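PDB 3DZ1: dihydrodipicolinate synthase from Rhodopseudomonas palustris, which probably catalyses the 4-hydroxy-tetrahydrodipicolinate synthase step of lysine biosynthesis on a TIM-barrel scaffold. Local coordinates for residues 118-121 with 122-126; 226-229 with 230-233. All blocks are in the same frame, centred on the assembly; numbering follows the deposited sequence.

Both contacts are short runs within single helices of the same closed barrel of eight parallel strands. Contact 1 comes first along the chain, in helix 117-131, which links strand 105-108 to strand 137-141; contact 2 follows about a hundred residues later in helix 223-234, after the last barrel strand, 215-218. They sit on opposite sides of the chain's centre, with their own centres about 35 Å apart and their nearest atoms about 24 Å apart, so they do not touch. Each shows how a helix of the outer layer keeps its inner side apolar while a hydroxyl residue bonds back to the turn before it.

Contact 1: residues 118-121 with 122-126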
# COMPACT_ATOMS: atom_id res chain seq x y z
N GLU A 118 2.04 1.92 -18.17
CA GLU A 118 2.51 3.13 -18.84
C GLU A 118 3.61 3.76 -17.98
O GLU A 118 4.66 4.16 -18.49
CB GLU A 118 1.34 4.11 -18.97
CG GLU A 118 1.35 5.00 -20.19
CD GLU A 118 0.07 5.83 -20.30
OE1 GLU A 118 -0.10 6.77 -19.49
OE2 GLU A 118 -0.76 5.53 -21.18
N GLN A 119 3.37 3.85 -16.68
CA GLN A 119 4.35 4.42 -15.77
C GLN A 119 5.61 3.55 -15.70
O GLN A 119 6.72 4.07 -15.59
CB GLN A 119 3.77 4.56 -14.36
CG GLN A 119 2.60 5.52 -14.27
CD GLN A 119 1.96 5.50 -12.89
OE1 GLN A 119 1.74 4.44 -12.31
NE2 GLN A 119 1.65 6.69 -12.37
N ILE A 120 5.42 2.24 -15.74
CA ILE A 120 6.55 1.32 -15.68
C ILE A 120 7.47 1.43 -16.90
O ILE A 120 8.67 1.62 -16.75
CB ILE A 120 6.06 -0.15 -15.54
CG1 ILE A 120 5.34 -0.31 -14.20
CG2 ILE A 120 7.25 -1.12 -15.59
CD1 ILE A 120 4.64 -1.64 -14.03
N THR A 121 6.90 1.34 -18.10
CA THR A 121 7.74 1.43 -19.29
C THR A 121 8.39 2.80 -19.41
O THR A 121 9.54 2.92 -19.83
CB THR A 121 6.94 1.11 -20.57
OG1 THR A 121 5.78 1.94 -20.65
CG2 THR A 121 6.51 -0.35 -20.57
N THR A 122 7.66 3.85 -19.03
CA THR A 122 8.22 5.19 -19.10
C THR A 122 9.41 5.34 -18.16
O THR A 122 10.43 5.91 -18.53
CB THR A 122 7.17 6.26 -18.76
OG1 THR A 122 6.24 6.36 -19.85
CG2 THR A 122 7.83 7.63 -18.54
N TYR A 123 9.27 4.84 -16.94
CA TYR A 123 10.35 4.95 -15.97
C TYR A 123 11.65 4.37 -16.50
O TYR A 123 12.71 5.01 -16.41
CB TYR A 123 10.00 4.22 -14.66
CG TYR A 123 11.14 4.27 -13.69
CD1 TYR A 123 11.42 5.44 -12.97
CD2 TYR A 123 12.01 3.19 -13.55
CE1 TYR A 123 12.54 5.53 -12.15
CE2 TYR A 123 13.14 3.27 -12.72
CZ TYR A 123 13.40 4.44 -12.03
OH TYR A 123 14.51 4.55 -11.24
N PHE A 124 11.59 3.16 -17.03
CA PHE A 124 12.80 2.54 -17.53
C PHE A 124 13.41 3.22 -18.75
O PHE A 124 14.62 3.16 -18.93
CB PHE A 124 12.54 1.04 -17.75
CG PHE A 124 12.48 0.28 -16.46
CD1 PHE A 124 13.62 0.14 -15.67
CD2 PHE A 124 11.27 -0.22 -15.98
CE1 PHE A 124 13.55 -0.46 -14.42
CE2 PHE A 124 11.20 -0.83 -14.74
CZ PHE A 124 12.34 -0.95 -13.95
N ARG A 125 12.59 3.88 -19.56
CA ARG A 125 13.13 4.60 -20.70
C ARG A 125 13.89 5.80 -20.15
O ARG A 125 14.92 6.20 -20.68
CB ARG A 125 12.01 5.08 -21.64
CG ARG A 125 11.28 3.95 -22.37
CD ARG A 125 10.62 4.45 -23.65
NE ARG A 125 9.68 5.54 -23.41
CZ ARG A 125 8.43 5.39 -22.98
NH1 ARG A 125 7.95 4.17 -22.74
NH2 ARG A 125 7.66 6.45 -22.79
N GLN A 126 13.38 6.38 -19.06
CA GLN A 126 14.04 7.53 -18.45
C GLN A 126 15.30 7.04 -17.73
O GLN A 126 16.32 7.73 -17.71
CB GLN A 126 13.12 8.22 -17.44
CG GLN A 126 11.81 8.70 -18.03
CD GLN A 126 10.92 9.33 -16.98
OE1 GLN A 126 10.79 8.81 -15.87
NE2 GLN A 126 10.29 10.44 -17.33
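Within helix 117-131, the helix of the beta-alpha-beta unit between strands 105-108 and 137-141, Thr122 turns back on Glu118 one turn earlier. Two donors grip Glu118 O: Thr122 N at 3.1 Å and Thr122 OG1 at 3.0 Å from it, arriving from opposite faces of the carbonyl plane. With chi1 at -72°, OG1 stands beside its own backbone N and can fold down on that oxygen; threonine suits the place because its hydroxyl finds an acceptor in the carbonyl one turn back. A valine in its place would probably leave Glu118 O with the amide bond alone, losing the hydroxyl's hold.

On the buried side, Ile120 and Phe124 run side by side: Ile120 CG2 lies 4.1 Å from Phe124 CE2, a methyl against the ring. Both side chains also meet Ile158 of helix 152-161, and the Phe124 ring meets Trp137, which explains the large apolar residues here.

Arg125, itself exposed, lies alongside the buried Thr121. Its chain bends at chi3 (-57°), and Thr122 CA sits 3.6 Å above the plane of the guanidinium on one face, offset toward its rim, while Arg125 CG packs 3.2 Å from Thr121 O. Thr121 OG1 instead bonds to Asp117 O.

The chemistry thus divides by side: apolar groups pack inward, whereas both threonine hydroxyls are taken up by carbonyls of the preceding turn.

Contact 2: residues 226-229 with 230-233; sequences LVDV and VKLS
Val230 begins the second half of this stretch of helix 223-234, which follows the last barrel strand, 215-218, by donating its N to Leu226 O at 2.8 Å. Its CG2, beside the backbone N, packs 3.2 Å from that same oxygen, and the small branched side chain touches Met209 of helix 205-211 and, with Val227, Thr12 of the first strand, 11-15, where the helix packs on the barrel.

Lys231 comes next, exposed. Its chain is extended beyond CG and lies alongside Val227, with Lys231 CE 3.7 Å from Val227 CG1; the long methylene run thus packs on the valine while carrying the ammonium outward. Asp228 OD1 and Lys231 NZ stay 5.0 Å apart, and a water near both donates firmly to Asp228 OD1 at 2.7 Å but receives only a long, weak bond from Lys231 NZ.

Leu232 sends its N to Asp228 O at 2.7 Å, nearly straight, with an N-H...O angle of 170°. Its side chain continues to Ala241 of helix 238-255, where an apolar residue suits the interface.

Ser233 closes the stretch with a double hold on Val229 O. Its OG stands beside its own backbone N (chi1 -60°) and lies 2.6 Å from Val229 O, the backbone N reaching the same oxygen from the opposite face.

Lysine and aspartate therefore probably attract each other only loosely, partly through water, while the serine hydroxyl finds its acceptor within the helix itself.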
# COMPACT_ATOMS: atom_id res chain seq x y z
N LEU A 226 24.33 -24.09 -4.48
CA LEU A 226 23.36 -23.78 -5.52
C LEU A 226 24.05 -23.88 -6.88
O LEU A 226 23.40 -24.11 -7.91
CB LEU A 226 22.75 -22.39 -5.31
CG LEU A 226 21.90 -22.23 -4.05
CD1 LEU A 226 21.13 -20.92 -4.12
CD2 LEU A 226 20.93 -23.40 -3.91
N VAL A 227 25.38 -23.73 -6.89
CA VAL A 227 26.15 -23.86 -8.13
C VAL A 227 25.89 -25.28 -8.65
O VAL A 227 25.66 -25.49 -9.85
CB VAL A 227 27.68 -23.69 -7.88
CG1 VAL A 227 28.47 -24.22 -9.07
CG2 VAL A 227 28.02 -22.22 -7.66
N ASP A 228 25.90 -26.24 -7.73
CA ASP A 228 25.65 -27.64 -8.09
C ASP A 228 24.20 -27.86 -8.47
O ASP A 228 23.91 -28.64 -9.39
CB ASP A 228 26.03 -28.57 -6.93
CG ASP A 228 27.53 -28.62 -6.67
OD1 ASP A 228 28.29 -28.60 -7.65
OD2 ASP A 228 27.94 -28.67 -5.49
N VAL A 229 23.27 -27.20 -7.78
CA VAL A 229 21.86 -27.35 -8.12
C VAL A 229 21.65 -26.88 -9.56
O VAL A 229 20.95 -27.53 -10.34
CB VAL A 229 20.95 -26.52 -7.19
CG1 VAL A 229 19.52 -26.50 -7.74
CG2 VAL A 229 20.96 -27.10 -5.79
N VAL A 230 22.26 -25.76 -9.91
CA VAL A 230 22.15 -25.21 -11.26
C VAL A 230 22.79 -26.17 -12.27
O VAL A 230 22.23 -26.44 -13.34
CB VAL A 230 22.82 -23.82 -11.35
CG1 VAL A 230 22.85 -23.33 -12.80
CG2 VAL A 230 22.07 -22.82 -10.48
N LYS A 231 23.96 -26.70 -11.92
CA LYS A 231 24.65 -27.63 -12.80
C LYS A 231 23.85 -28.91 -13.01
O LYS A 231 23.69 -29.37 -14.15
CB LYS A 231 26.03 -27.98 -12.22
CG LYS A 231 27.03 -26.85 -12.31
CD LYS A 231 28.38 -27.29 -11.77
CE LYS A 231 29.46 -26.24 -12.03
NZ LYS A 231 30.77 -26.69 -11.49
N LEU A 232 23.36 -29.49 -11.92
CA LEU A 232 22.58 -30.72 -12.02
C LEU A 232 21.32 -30.50 -12.83
O LEU A 232 20.91 -31.36 -13.61
CB LEU A 232 22.22 -31.23 -10.62
CG LEU A 232 23.37 -31.80 -9.79
CD1 LEU A 232 22.92 -32.00 -8.35
CD2 LEU A 232 23.84 -33.12 -10.41
N SER A 233 20.70 -29.33 -12.65
CA SER A 233 19.48 -29.02 -13.38
C SER A 233 19.74 -28.93 -14.88
O SER A 233 18.98 -29.48 -15.68
CB SER A 233 18.89 -27.69 -12.88
OG SER A 233 18.59 -27.76 -11.49
O HOH W 1 30.59 -27.25 -8.16